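Local coordinates for protein methyl-accepting/DNA response regulator (Bacillus cereus, PDB 3D6W) that probably binds DNA through the LytTR domain that makes up this chain, as the output part of a putative phosphorelay response regulator, at residues K29-N34 with Q47-L52; I59-H62 with I66-V69; A74-T79 with L84-N89; N70-I75 with S101-L106. All coordinates share one frame; numbering follows the deposited sequence.

Overall arrangement
All four contacts lie within the LytTR domain. Interactions 1, 2 and 4 are buried, whereas interaction 3 runs from the interior to a partly exposed hairpin end. Interactions 1 and 4 have no hydrogen bonds across them: in each a phenylalanine ring of a helix meets two side chains of a strand, obliquely in interaction 1 and by its edge in interaction 4. Interactions 2 and 3 are antiparallel strand pairs held by backbone hydrogen bonds. Interaction 2 is the hub, since a salt bridge from Arg60 to Glu50 ties it to interaction 1, and Ile59 packs on Phe103 of interaction 4. Interactions 3 and 4 share strand 72-76, which also touches the second subunit.

Interaction 1: residues K29-N34 with Q47-L52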
loop_
_atom_site.group_PDB
_atom_site.type_symbol
_atom_site.label_atom_id
_atom_site.label_comp_id
_atom_site.label_asym_id
_atom_site.label_seq_id
_atom_site.Cartn_x
_atom_site.Cartn_y
_atom_site.Cartn_z
ATOM N N LYS A 29 -12.563 -1.614 -32.852
ATOM C CA LYS A 29 -11.171 -2.071 -33.161
ATOM C C LYS A 29 -10.029 -1.436 -32.333
ATOM O O LYS A 29 -8.839 -1.598 -32.662
ATOM C CB LYS A 29 -10.862 -1.954 -34.654
ATOM C CG LYS A 29 -11.794 -2.772 -35.541
ATOM C CD LYS A 29 -11.067 -3.897 -36.312
ATOM C CE LYS A 29 -10.113 -3.342 -37.403
ATOM N NZ LYS A 29 -10.147 -4.158 -38.640
ATOM N N LYS A 30 -10.395 -0.753 -31.247
ATOM C CA LYS A 30 -9.418 -0.127 -30.327
ATOM C C LYS A 30 -9.666 -0.574 -28.912
ATOM O O LYS A 30 -10.739 -1.060 -28.601
ATOM C CB LYS A 30 -9.539 1.412 -30.385
ATOM C CG LYS A 30 -9.106 2.003 -31.724
ATOM C CD LYS A 30 -9.730 3.374 -31.999
ATOM C CE LYS A 30 -11.270 3.301 -32.078
ATOM N NZ LYS A 30 -11.865 4.161 -33.169
ATOM N N THR A 31 -8.680 -0.367 -28.051
ATOM C CA THR A 31 -8.864 -0.530 -26.603
ATOM C C THR A 31 -9.078 0.798 -25.922
ATOM O O THR A 31 -8.273 1.688 -26.043
ATOM C CB THR A 31 -7.654 -1.211 -25.939
ATOM O OG1 THR A 31 -7.485 -2.476 -26.554
ATOM C CG2 THR A 31 -7.854 -1.391 -24.419
ATOM N N TYR A 32 -10.173 0.910 -25.188
ATOM C CA TYR A 32 -10.465 2.103 -24.430
ATOM C C TYR A 32 -10.208 1.776 -22.985
ATOM O O TYR A 32 -10.764 0.842 -22.462
ATOM C CB TYR A 32 -11.916 2.517 -24.626
ATOM C CG TYR A 32 -12.144 3.113 -25.964
ATOM C CD1 TYR A 32 -12.513 2.311 -27.059
ATOM C CD2 TYR A 32 -11.967 4.476 -26.160
ATOM C CE1 TYR A 32 -12.710 2.851 -28.309
ATOM C CE2 TYR A 32 -12.163 5.036 -27.411
ATOM C CZ TYR A 32 -12.530 4.218 -28.485
ATOM O OH TYR A 32 -12.712 4.799 -29.716
ATOM N N VAL A 33 -9.333 2.555 -22.373
ATOM C CA VAL A 33 -9.051 2.491 -20.955
ATOM C C VAL A 33 -9.916 3.560 -20.265
ATOM O O VAL A 33 -9.744 4.761 -20.480
ATOM C CB VAL A 33 -7.529 2.683 -20.687
ATOM C CG1 VAL A 33 -7.196 2.317 -19.260
ATOM C CG2 VAL A 33 -6.700 1.829 -21.640
ATOM N N ASN A 34 -10.878 3.085 -19.474
ATOM C CA ASN A 34 -11.796 3.909 -18.701
ATOM C C ASN A 34 -11.321 4.078 -17.247
ATOM O O ASN A 34 -11.474 3.175 -16.412
ATOM C CB ASN A 34 -13.176 3.278 -18.712
ATOM C CG ASN A 34 -13.871 3.389 -20.063
ATOM O OD1 ASN A 34 -13.599 2.615 -20.995
ATOM N ND2 ASN A 34 -14.810 4.334 -20.154
ATOM N N GLN A 47 -6.080 -8.984 -24.709
ATOM C CA GLN A 47 -5.256 -10.151 -24.458
ATOM C C GLN A 47 -3.913 -9.735 -23.830
ATOM O O GLN A 47 -3.473 -10.326 -22.832
ATOM C CB GLN A 47 -5.093 -10.973 -25.740
ATOM C CG GLN A 47 -4.432 -12.344 -25.481
ATOM C CD GLN A 47 -3.984 -13.060 -26.763
ATOM O OE1 GLN A 47 -3.808 -14.275 -26.776
ATOM N NE2 GLN A 47 -3.767 -12.305 -27.820
ATOM N N GLU A 48 -3.278 -8.713 -24.407
ATOM C CA GLU A 48 -2.039 -8.178 -23.860
ATOM C C GLU A 48 -2.216 -7.589 -22.463
ATOM O O GLU A 48 -1.435 -7.879 -21.552
ATOM C CB GLU A 48 -1.423 -7.161 -24.799
ATOM C CG GLU A 48 -0.799 -7.877 -26.037
ATOM C CD GLU A 48 -0.570 -7.000 -27.294
ATOM O OE1 GLU A 48 -1.176 -5.910 -27.478
ATOM O OE2 GLU A 48 0.229 -7.477 -28.124
ATOM N N PHE A 49 -3.243 -6.781 -22.279
ATOM C CA PHE A 49 -3.564 -6.286 -20.944
ATOM C C PHE A 49 -3.806 -7.395 -19.916
ATOM O O PHE A 49 -3.460 -7.230 -18.764
ATOM C CB PHE A 49 -4.761 -5.325 -20.976
ATOM C CG PHE A 49 -4.389 -3.911 -21.272
ATOM C CD1 PHE A 49 -3.687 -3.168 -20.355
ATOM C CD2 PHE A 49 -4.750 -3.319 -22.461
ATOM C CE1 PHE A 49 -3.340 -1.841 -20.619
ATOM C CE2 PHE A 49 -4.415 -2.004 -22.725
ATOM C CZ PHE A 49 -3.715 -1.269 -21.801
ATOM N N GLU A 50 -4.395 -8.517 -20.304
ATOM C CA GLU A 50 -4.575 -9.606 -19.345
ATOM C C GLU A 50 -3.252 -10.137 -18.781
ATOM O O GLU A 50 -3.177 -10.605 -17.648
ATOM C CB GLU A 50 -5.318 -10.775 -19.974
ATOM C CG GLU A 50 -6.800 -10.621 -20.016
ATOM C CD GLU A 50 -7.479 -11.950 -20.315
ATOM O OE1 GLU A 50 -7.729 -12.185 -21.513
ATOM O OE2 GLU A 50 -7.743 -12.740 -19.349
ATOM N N TYR A 51 -2.220 -10.108 -19.606
ATOM C CA TYR A 51 -0.915 -10.494 -19.188
ATOM C C TYR A 51 -0.344 -9.445 -18.215
ATOM O O TYR A 51 0.242 -9.786 -17.202
ATOM C CB TYR A 51 0.005 -10.696 -20.421
ATOM C CG TYR A 51 1.479 -10.828 -20.033
ATOM C CD1 TYR A 51 1.990 -12.050 -19.556
ATOM C CD2 TYR A 51 2.324 -9.722 -20.054
ATOM C CE1 TYR A 51 3.314 -12.177 -19.147
ATOM C CE2 TYR A 51 3.646 -9.831 -19.643
ATOM C CZ TYR A 51 4.149 -11.067 -19.193
ATOM O OH TYR A 51 5.490 -11.172 -18.811
ATOM N N LEU A 52 -0.533 -8.167 -18.508
ATOM C CA LEU A 52 0.224 -7.144 -17.797
ATOM C C LEU A 52 -0.437 -6.553 -16.551
ATOM O O LEU A 52 0.240 -6.047 -15.659
ATOM C CB LEU A 52 0.693 -6.070 -18.765
ATOM C CG LEU A 52 -0.183 -4.938 -19.189
ATOM C CD1 LEU A 52 -0.026 -3.758 -18.202
ATOM C CD2 LEU A 52 0.234 -4.536 -20.664
#
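Phe49, on helix 46-52, rests its ring against two neighbours on one face of strand 30-35, Thr31 and Val33. The closer touch comes from the methyl of Thr31: CG2 lies 3.9 Å from Phe49 CE2 and 4.1 Å from Phe49 CD2, so it approaches the CD2-CE2 bond of the ring obliquely. Val33 adds a looser contact further along the ring, its CG2 standing 4.3 Å from Phe49 CZ. Thr31 can serve two purposes because its branches divide. With chi1 at -59°, CG2 is anti to the backbone N and meets the phenyl ring, while OG1 points a different way and is hydrogen-bonded to Tyr44 O, which satisfies the buried hydroxyl without any polar atom of the helix. This small apolar patch is the dense part of the contact. Around it the two segments part: Lys29 and Lys30 on the strand side and Gln47, Glu48 and Tyr51 on the helix are exposed and do not bridge the gap. The Thr31 and Phe49 CA atoms, the nearest pair, are still 9.7 Å apart, so between these segments only side chains meet. Other elements complete the packing round Phe49, with Leu24 of strand 21-27, Val5 of strand 4-8, and His42 of strand 39-42, whose ring meets Phe49 edge-to-face.

Interaction 2: residues I59-H62 with I66-V69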
loop_
_atom_site.group_PDB
_atom_site.type_symbol
_atom_site.label_atom_id
_atom_site.label_comp_id
_atom_site.label_asym_id
_atom_site.label_seq_id
_atom_site.Cartn_x
_atom_site.Cartn_y
_atom_site.Cartn_z
ATOM N N ILE A 59 -9.975 -8.600 -14.093
ATOM C CA ILE A 59 -10.487 -9.846 -14.665
ATOM C C ILE A 59 -11.177 -9.611 -16.005
ATOM O O ILE A 59 -12.046 -8.783 -16.115
ATOM C CB ILE A 59 -11.462 -10.600 -13.674
ATOM C CG1 ILE A 59 -11.812 -12.002 -14.224
ATOM C CG2 ILE A 59 -12.766 -9.830 -13.479
ATOM C CD1 ILE A 59 -12.425 -12.954 -13.210
ATOM N N ARG A 60 -10.761 -10.346 -17.025
ATOM C CA ARG A 60 -11.547 -10.527 -18.226
ATOM C C ARG A 60 -12.909 -11.161 -17.916
ATOM O O ARG A 60 -13.003 -12.293 -17.449
ATOM C CB ARG A 60 -10.803 -11.390 -19.239
ATOM C CG ARG A 60 -11.403 -11.326 -20.632
ATOM C CD ARG A 60 -10.917 -10.119 -21.396
ATOM N NE ARG A 60 -11.255 -10.213 -22.813
ATOM C CZ ARG A 60 -10.499 -10.767 -23.761
ATOM N NH1 ARG A 60 -9.309 -11.284 -23.491
ATOM N NH2 ARG A 60 -10.916 -10.755 -25.017
ATOM N N CYS A 61 -13.971 -10.405 -18.211
ATOM C CA CYS A 61 -15.328 -10.826 -17.906
ATOM C C CYS A 61 -16.235 -10.921 -19.121
ATOM O O CYS A 61 -17.393 -11.283 -19.001
ATOM C CB CYS A 61 -15.924 -9.878 -16.866
ATOM S SG CYS A 61 -16.134 -8.201 -17.400
ATOM N N HIS A 62 -15.690 -10.635 -20.294
ATOM C CA HIS A 62 -16.453 -10.533 -21.529
ATOM C C HIS A 62 -15.383 -10.420 -22.595
ATOM O O HIS A 62 -14.327 -9.912 -22.304
ATOM C CB HIS A 62 -17.290 -9.259 -21.450
ATOM C CG HIS A 62 -18.289 -9.088 -22.551
ATOM N ND1 HIS A 62 -17.929 -8.760 -23.841
ATOM C CD2 HIS A 62 -19.642 -9.110 -22.533
ATOM C CE1 HIS A 62 -19.015 -8.599 -24.571
ATOM N NE2 HIS A 62 -20.071 -8.793 -23.802
ATOM N N ILE A 66 -12.303 -5.888 -19.839
ATOM C CA ILE A 66 -11.593 -6.223 -18.615
ATOM C C ILE A 66 -12.072 -5.256 -17.497
ATOM O O ILE A 66 -12.099 -4.042 -17.674
ATOM C CB ILE A 66 -10.057 -6.145 -18.756
ATOM C CG1 ILE A 66 -9.536 -7.162 -19.785
ATOM C CG2 ILE A 66 -9.377 -6.310 -17.339
ATOM C CD1 ILE A 66 -8.126 -6.971 -20.131
ATOM N N VAL A 67 -12.482 -5.818 -16.358
ATOM C CA VAL A 67 -12.950 -5.012 -15.233
ATOM C C VAL A 67 -11.930 -5.004 -14.060
ATOM O O VAL A 67 -11.192 -6.009 -13.802
ATOM C CB VAL A 67 -14.392 -5.465 -14.782
ATOM C CG1 VAL A 67 -14.370 -6.777 -14.005
ATOM C CG2 VAL A 67 -15.105 -4.352 -13.948
ATOM N N ASN A 68 -11.873 -3.879 -13.361
ATOM C CA ASN A 68 -11.161 -3.787 -12.064
ATOM C C ASN A 68 -12.158 -4.079 -10.955
ATOM O O ASN A 68 -13.054 -3.291 -10.717
ATOM C CB ASN A 68 -10.586 -2.365 -11.882
ATOM C CG ASN A 68 -9.628 -2.249 -10.717
ATOM O OD1 ASN A 68 -9.661 -3.032 -9.815
ATOM N ND2 ASN A 68 -8.799 -1.219 -10.733
ATOM N N VAL A 69 -11.970 -5.193 -10.255
ATOM C CA VAL A 69 -12.902 -5.619 -9.203
ATOM C C VAL A 69 -12.962 -4.597 -8.071
ATOM O O VAL A 69 -13.932 -4.590 -7.298
ATOM C CB VAL A 69 -12.577 -7.055 -8.646
ATOM C CG1 VAL A 69 -12.364 -8.073 -9.827
ATOM C CG2 VAL A 69 -11.374 -7.038 -7.754
#
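Ile59 N donates to Val67 O over 2.9 Å, a nearly straight bond that lies in the carbonyl plane and is the shortest polar link between the two strands. The return bond, Val67 N to Ile59 O at 3.0 Å, is also straight at the hydrogen, but its donor sits 37° above the plane of the Ile59 carbonyl. The same two residues pack their side chains alongside each other. Each puts a methyl in the crowded position between backbone N and carbonyl carbon, and there Ile59 CG2 lies a tight 3.5 Å from Val67 CG1. Val67 CG1 also touches Cys61 SG at 4.1 Å, while Val69 CG1 meets Ile59 CG2 at about the same distance, with its side chain roughly at right angles to that of Ile59. The next pair, Arg60 with Ile66, is non-hydrogen-bonded and faces the other side of the sheet. A bend in the Arg60 chain (chi2 83°) brings Arg60 CD to 3.6 Å from Ile66 CG1. Its guanidinium is gripped at several points: Arg60 NE gives a bent bond to His62 O at 3.1 Å, NH2 reaches Arg63 O, and NH1 forms a salt bridge with Glu50 of helix 46-52. The Ile66 face is covered by that helix, while Ile59 packs against helix 100-107. The short strand segments make an angle of 127°. This is an antiparallel beta hairpin, formed by strands 58-62 and 65-68 at one edge of the domain's five-stranded antiparallel sheet.

Interaction 3: residues A74-T79 with L84-N89; sequences AIYPDT and LLSMDN
With chi1 at 60°, Asp78 folds its carboxylate between its own backbone N and carbonyl carbon, and Leu84 carries CG anti to its N (chi1 -162°); the two side chains then cross at about a right angle. Asp78 CG comes to 3.7 Å from Leu84 CB, and the carboxylate oxygen Asp78 OD2 lies 3.8 Å from Leu84 CD2. The contact is van der Waals, since Asp78 OD1 lies near Leu84 N at too poor an angle to bond; OD1 is hydrogen-bonded to Thr82 OG1 of the turn. From there the strands pair in antiparallel fashion. Tyr76 and Leu84 exchange backbone hydrogen bonds, as do Ala74 and Ser86, where the bond from Ser86 N to Ala74 O is the shortest of these four at 2.8 Å. Between these hydrogen-bonded pairs, Ile75 and Leu85 form a non-hydrogen-bonded pair on the buried face, where Leu85 CD2 lies 4.0 Å from both CG1 and CG2 of Ile75. On the other face the Tyr76 ring leans diagonally across to the neighbouring strand, where Ser86 CB lies at its edge, 3.8 Å from Tyr76 CE2. Leu85 and selenomethionine Met87 continue into the core against Val67. The backbone of Ile75 also hydrogen-bonds to the second subunit. At the far end Ser86 O receives both Ala74 N, at 3.2 Å, and Lys73 N. Strands 72-76 and 83-87 thus form an antiparallel beta hairpin with a classic beta bulge, Lys73 and Ala74 opposite Ser86.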
loop_
_atom_site.group_PDB
_atom_site.type_symbol
_atom_site.label_atom_id
_atom_site.label_comp_id
_atom_site.label_asym_id
_atom_site.label_seq_id
_atom_site.Cartn_x
_atom_site.Cartn_y
_atom_site.Cartn_z
ATOM N N ALA A 74 -21.497 -3.656 -7.138
ATOM C CA ALA A 74 -22.361 -4.824 -6.916
ATOM C C ALA A 74 -22.389 -5.679 -8.172
ATOM O O ALA A 74 -22.227 -5.157 -9.288
ATOM C CB ALA A 74 -23.810 -4.417 -6.528
ATOM N N ILE A 75 -22.571 -6.988 -7.963
ATOM C CA ILE A 75 -22.701 -7.991 -9.004
ATOM C C ILE A 75 -24.147 -8.521 -8.941
ATOM O O ILE A 75 -24.599 -9.005 -7.897
ATOM C CB ILE A 75 -21.731 -9.194 -8.812
ATOM C CG1 ILE A 75 -20.271 -8.727 -8.659
ATOM C CG2 ILE A 75 -21.940 -10.243 -9.939
ATOM C CD1 ILE A 75 -19.274 -9.810 -8.105
ATOM N N TYR A 76 -24.839 -8.439 -10.076
ATOM C CA TYR A 76 -26.236 -8.869 -10.223
ATOM C C TYR A 76 -26.349 -10.005 -11.170
ATOM O O TYR A 76 -25.709 -10.002 -12.204
ATOM C CB TYR A 76 -27.083 -7.715 -10.789
ATOM C CG TYR A 76 -27.198 -6.585 -9.803
ATOM C CD1 TYR A 76 -27.983 -6.741 -8.659
ATOM C CD2 TYR A 76 -26.526 -5.382 -9.988
ATOM C CE1 TYR A 76 -28.085 -5.767 -7.718
ATOM C CE2 TYR A 76 -26.656 -4.356 -9.042
ATOM C CZ TYR A 76 -27.435 -4.563 -7.908
ATOM O OH TYR A 76 -27.583 -3.597 -6.918
ATOM N N PRO A 77 -27.167 -10.998 -10.826
ATOM C CA PRO A 77 -27.459 -12.020 -11.840
ATOM C C PRO A 77 -28.575 -11.504 -12.715
ATOM O O PRO A 77 -29.709 -11.680 -12.374
ATOM C CB PRO A 77 -27.870 -13.249 -11.010
ATOM C CG PRO A 77 -28.372 -12.690 -9.695
ATOM C CD PRO A 77 -27.832 -11.269 -9.537
ATOM N N ASP A 78 -28.245 -10.832 -13.810
ATOM C CA ASP A 78 -29.262 -10.054 -14.558
ATOM C C ASP A 78 -30.169 -10.986 -15.365
ATOM O O ASP A 78 -31.316 -10.671 -15.620
ATOM C CB ASP A 78 -28.626 -8.948 -15.430
ATOM C CG ASP A 78 -27.651 -9.485 -16.472
ATOM O OD1 ASP A 78 -26.883 -10.413 -16.173
ATOM O OD2 ASP A 78 -27.627 -8.949 -17.602
ATOM N N THR A 79 -29.616 -12.137 -15.733
ATOM C CA THR A 79 -30.332 -13.210 -16.378
ATOM C C THR A 79 -29.789 -14.520 -15.784
ATOM O O THR A 79 -28.947 -14.518 -14.881
ATOM C CB THR A 79 -30.134 -13.167 -17.907
ATOM O OG1 THR A 79 -28.865 -13.735 -18.256
ATOM C CG2 THR A 79 -30.232 -11.729 -18.424
ATOM N N LEU A 84 -24.364 -8.709 -14.453
ATOM C CA LEU A 84 -24.229 -7.337 -14.814
ATOM C C LEU A 84 -23.555 -6.699 -13.625
ATOM O O LEU A 84 -23.954 -6.956 -12.475
ATOM C CB LEU A 84 -25.618 -6.738 -15.047
ATOM C CG LEU A 84 -25.784 -5.471 -15.809
ATOM C CD1 LEU A 84 -24.801 -5.424 -17.005
ATOM C CD2 LEU A 84 -27.292 -5.380 -16.217
ATOM N N LEU A 85 -22.506 -5.917 -13.896
ATOM C CA LEU A 85 -21.708 -5.289 -12.852
ATOM C C LEU A 85 -22.116 -3.844 -12.739
ATOM O O LEU A 85 -22.079 -3.085 -13.681
ATOM C CB LEU A 85 -20.201 -5.388 -13.165
ATOM C CG LEU A 85 -19.686 -6.772 -13.589
ATOM C CD1 LEU A 85 -18.173 -6.777 -13.831
ATOM C CD2 LEU A 85 -20.131 -7.827 -12.584
ATOM N N SER A 86 -22.497 -3.469 -11.544
ATOM C CA SER A 86 -22.723 -2.088 -11.174
ATOM C C SER A 86 -21.400 -1.506 -10.726
ATOM O O SER A 86 -20.838 -1.971 -9.734
ATOM C CB SER A 86 -23.721 -2.064 -9.993
ATOM O OG SER A 86 -24.292 -0.779 -9.780
HETATM N N MSE A 87 -20.899 -0.501 -11.447
HETATM C CA MSE A 87 -19.660 0.135 -11.095
HETATM C C MSE A 87 -19.898 1.275 -10.090
HETATM O O MSE A 87 -21.030 1.738 -9.954
HETATM C CB MSE A 87 -18.917 0.628 -12.332
HETATM C CG MSE A 87 -18.733 -0.399 -13.418
HETATM SE SE MSE A 87 -17.818 -2.023 -12.905
HETATM C CE MSE A 87 -16.128 -1.243 -12.569
ATOM N N ASP A 88 -18.833 1.695 -9.397
ATOM C CA ASP A 88 -18.903 2.710 -8.402
ATOM C C ASP A 88 -19.340 4.071 -8.949
ATOM O O ASP A 88 -19.998 4.817 -8.252
ATOM C CB ASP A 88 -17.513 2.914 -7.755
ATOM C CG ASP A 88 -17.234 1.954 -6.622
ATOM O OD1 ASP A 88 -18.174 1.308 -6.121
ATOM O OD2 ASP A 88 -16.053 1.858 -6.222
ATOM N N ASN A 89 -18.915 4.436 -10.153
ATOM C CA ASN A 89 -19.336 5.691 -10.779
ATOM C C ASN A 89 -20.736 5.648 -11.481
ATOM O O ASN A 89 -21.072 6.538 -12.202
ATOM C CB ASN A 89 -18.288 6.090 -11.802
ATOM C CG ASN A 89 -18.348 5.244 -13.062
ATOM O OD1 ASN A 89 -19.013 4.209 -13.113
ATOM N ND2 ASN A 89 -17.659 5.675 -14.074
#

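Interaction 4: residues N70-I75 with S101-L106. With MG (magnesium ion), chain C.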
loop_
_atom_site.group_PDB
_atom_site.type_symbol
_atom_site.label_atom_id
_atom_site.label_comp_id
_atom_site.label_asym_id
_atom_site.label_seq_id
_atom_site.Cartn_x
_atom_site.Cartn_y
_atom_site.Cartn_z
ATOM N N ASN A 70 -11.963 -3.711 -7.972
ATOM C CA ASN A 70 -11.985 -2.701 -6.925
ATOM C C ASN A 70 -12.884 -1.528 -7.197
ATOM O O ASN A 70 -13.148 -0.727 -6.299
ATOM C CB ASN A 70 -10.565 -2.242 -6.612
ATOM C CG ASN A 70 -9.748 -3.366 -5.992
ATOM O OD1 ASN A 70 -10.070 -3.854 -4.892
ATOM N ND2 ASN A 70 -8.734 -3.828 -6.719
ATOM N N HIS A 71 -13.344 -1.406 -8.442
ATOM C CA HIS A 71 -14.358 -0.425 -8.797
ATOM C C HIS A 71 -15.723 -1.011 -8.961
ATOM O O HIS A 71 -16.646 -0.294 -9.263
ATOM C CB HIS A 71 -13.944 0.330 -10.025
ATOM C CG HIS A 71 -12.706 1.122 -9.815
ATOM N ND1 HIS A 71 -12.728 2.410 -9.337
ATOM C CD2 HIS A 71 -11.402 0.799 -9.970
ATOM C CE1 HIS A 71 -11.486 2.856 -9.221
ATOM N NE2 HIS A 71 -10.661 1.894 -9.604
ATOM N N ILE A 72 -15.877 -2.302 -8.725
ATOM C CA ILE A 72 -17.202 -2.929 -8.753
ATOM C C ILE A 72 -17.921 -2.539 -7.483
ATOM O O ILE A 72 -17.387 -2.720 -6.369
ATOM C CB ILE A 72 -17.177 -4.486 -8.864
ATOM C CG1 ILE A 72 -16.614 -4.923 -10.221
ATOM C CG2 ILE A 72 -18.604 -5.090 -8.684
ATOM C CD1 ILE A 72 -16.375 -6.389 -10.364
ATOM N N LYS A 73 -19.138 -2.032 -7.645
ATOM C CA LYS A 73 -20.003 -1.795 -6.501
ATOM C C LYS A 73 -20.842 -3.056 -6.144
ATOM O O LYS A 73 -20.850 -3.482 -4.973
ATOM C CB LYS A 73 -20.884 -0.580 -6.758
ATOM C CG LYS A 73 -21.856 -0.289 -5.646
ATOM C CD LYS A 73 -22.429 1.099 -5.795
ATOM C CE LYS A 73 -23.940 1.088 -5.740
ATOM N NZ LYS A 73 -24.379 1.239 -4.317
ATOM N N ALA A 74 -21.497 -3.656 -7.138
ATOM C CA ALA A 74 -22.361 -4.824 -6.916
ATOM C C ALA A 74 -22.389 -5.679 -8.172
ATOM O O ALA A 74 -22.227 -5.157 -9.288
ATOM C CB ALA A 74 -23.810 -4.417 -6.528
ATOM N N ILE A 75 -22.571 -6.988 -7.963
ATOM C CA ILE A 75 -22.701 -7.991 -9.004
ATOM C C ILE A 75 -24.147 -8.521 -8.941
ATOM O O ILE A 75 -24.599 -9.005 -7.897
ATOM C CB ILE A 75 -21.731 -9.194 -8.812
ATOM C CG1 ILE A 75 -20.271 -8.727 -8.659
ATOM C CG2 ILE A 75 -21.940 -10.243 -9.939
ATOM C CD1 ILE A 75 -19.274 -9.810 -8.105
ATOM N N SER A 101 -18.737 -18.388 -15.706
ATOM C CA SER A 101 -18.169 -19.371 -14.734
ATOM C C SER A 101 -16.796 -19.028 -14.241
ATOM O O SER A 101 -16.522 -19.155 -13.054
ATOM C CB SER A 101 -18.119 -20.795 -15.292
ATOM O OG SER A 101 -19.447 -21.197 -15.614
ATOM N N TYR A 102 -15.943 -18.610 -15.168
ATOM C CA TYR A 102 -14.591 -18.153 -14.868
ATOM C C TYR A 102 -14.712 -16.966 -13.942
ATOM O O TYR A 102 -14.089 -16.936 -12.898
ATOM C CB TYR A 102 -13.857 -17.824 -16.184
ATOM C CG TYR A 102 -12.534 -17.111 -16.090
ATOM C CD1 TYR A 102 -11.359 -17.786 -15.808
ATOM C CD2 TYR A 102 -12.461 -15.732 -16.344
ATOM C CE1 TYR A 102 -10.144 -17.080 -15.733
ATOM C CE2 TYR A 102 -11.277 -15.029 -16.286
ATOM C CZ TYR A 102 -10.123 -15.692 -15.999
ATOM O OH TYR A 102 -8.964 -14.928 -15.936
ATOM N N PHE A 103 -15.586 -16.018 -14.275
ATOM C CA PHE A 103 -15.739 -14.843 -13.431
ATOM C C PHE A 103 -16.104 -15.238 -11.989
ATOM O O PHE A 103 -15.442 -14.835 -11.065
ATOM C CB PHE A 103 -16.772 -13.873 -14.032
ATOM C CG PHE A 103 -16.939 -12.596 -13.262
ATOM C CD1 PHE A 103 -16.051 -11.529 -13.449
ATOM C CD2 PHE A 103 -17.950 -12.455 -12.338
ATOM C CE1 PHE A 103 -16.198 -10.355 -12.772
ATOM C CE2 PHE A 103 -18.111 -11.290 -11.638
ATOM C CZ PHE A 103 -17.248 -10.225 -11.863
ATOM N N ARG A 104 -17.158 -16.014 -11.791
ATOM C CA ARG A 104 -17.595 -16.316 -10.428
ATOM C C ARG A 104 -16.633 -17.221 -9.662
ATOM O O ARG A 104 -16.500 -17.104 -8.446
ATOM C CB ARG A 104 -19.012 -16.892 -10.421
ATOM C CG ARG A 104 -19.113 -18.352 -10.738
ATOM C CD ARG A 104 -20.544 -18.830 -10.798
ATOM N NE ARG A 104 -21.256 -18.506 -9.571
ATOM C CZ ARG A 104 -22.576 -18.388 -9.442
ATOM N NH1 ARG A 104 -23.393 -18.561 -10.465
ATOM N NH2 ARG A 104 -23.086 -18.055 -8.274
ATOM N N LYS A 105 -15.951 -18.112 -10.385
ATOM C CA LYS A 105 -14.928 -18.980 -9.787
ATOM C C LYS A 105 -13.751 -18.163 -9.200
ATOM O O LYS A 105 -13.349 -18.371 -8.061
ATOM C CB LYS A 105 -14.412 -20.016 -10.807
ATOM C CG LYS A 105 -15.071 -21.399 -10.708
ATOM C CD LYS A 105 -14.820 -22.261 -12.005
ATOM C CE LYS A 105 -15.078 -23.821 -11.863
ATOM N NZ LYS A 105 -13.854 -24.679 -11.451
ATOM N N LEU A 106 -13.226 -17.243 -9.999
ATOM C CA LEU A 106 -12.140 -16.374 -9.600
ATOM C C LEU A 106 -12.510 -15.458 -8.461
ATOM O O LEU A 106 -11.650 -15.101 -7.661
ATOM C CB LEU A 106 -11.606 -15.556 -10.792
ATOM C CG LEU A 106 -10.368 -16.225 -11.390
ATOM C CD1 LEU A 106 -10.579 -17.756 -11.632
ATOM C CD2 LEU A 106 -9.885 -15.571 -12.661
HETATM MG MG MG C . -16.089 -1.473 -4.532
HETATM O O HOH W 1 -17.832 -3.223 -3.936
HETATM O O HOH W 2 -15.755 -1.933 -2.052
#
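Phe103 reaches from helix 100-107 to meet Ile72 and Ile75 of strand 72-76 with the outer edge of its ring. From CB, CG leaves anti to the backbone N (chi1 -177°), which turns the phenyl group toward strand 72-76. On one side of the ring Phe103 CE2 meets the terminal methyl of Ile75, CD1, at 4.0 Å, the two side chains approaching each other from opposite directions; at the tip Phe103 CZ meets Ile72 CD1 at 4.2 Å. Both methyls lie near the ring plane, so the isoleucines butt against the edge. Round the other side, CE1 packs against Ile59 CG2, which ties the helix to strand 58-62 as well. Cys61, Leu85 and Phe109 also pack on Phe103. No hydrogen bond joins strand and helix.

The backbone of Ile72 has a separate task. Ile72 O lies 2.6 Å from the magnesium ion, with water 1 and water 2 as further ligands at 2.5 Å each, all longer than usual for magnesium. Asp88, which is also seen to bind magnesium in this protein, keeps its carboxylate too far from the ion for direct coordination in this model. Strand 72-76 thus joins a hydrophobic core, in which the edge of a phenylalanine from helix 100-107 meets two isoleucine methyls, to a magnesium site that uses the main-chain carbonyl of Ile72.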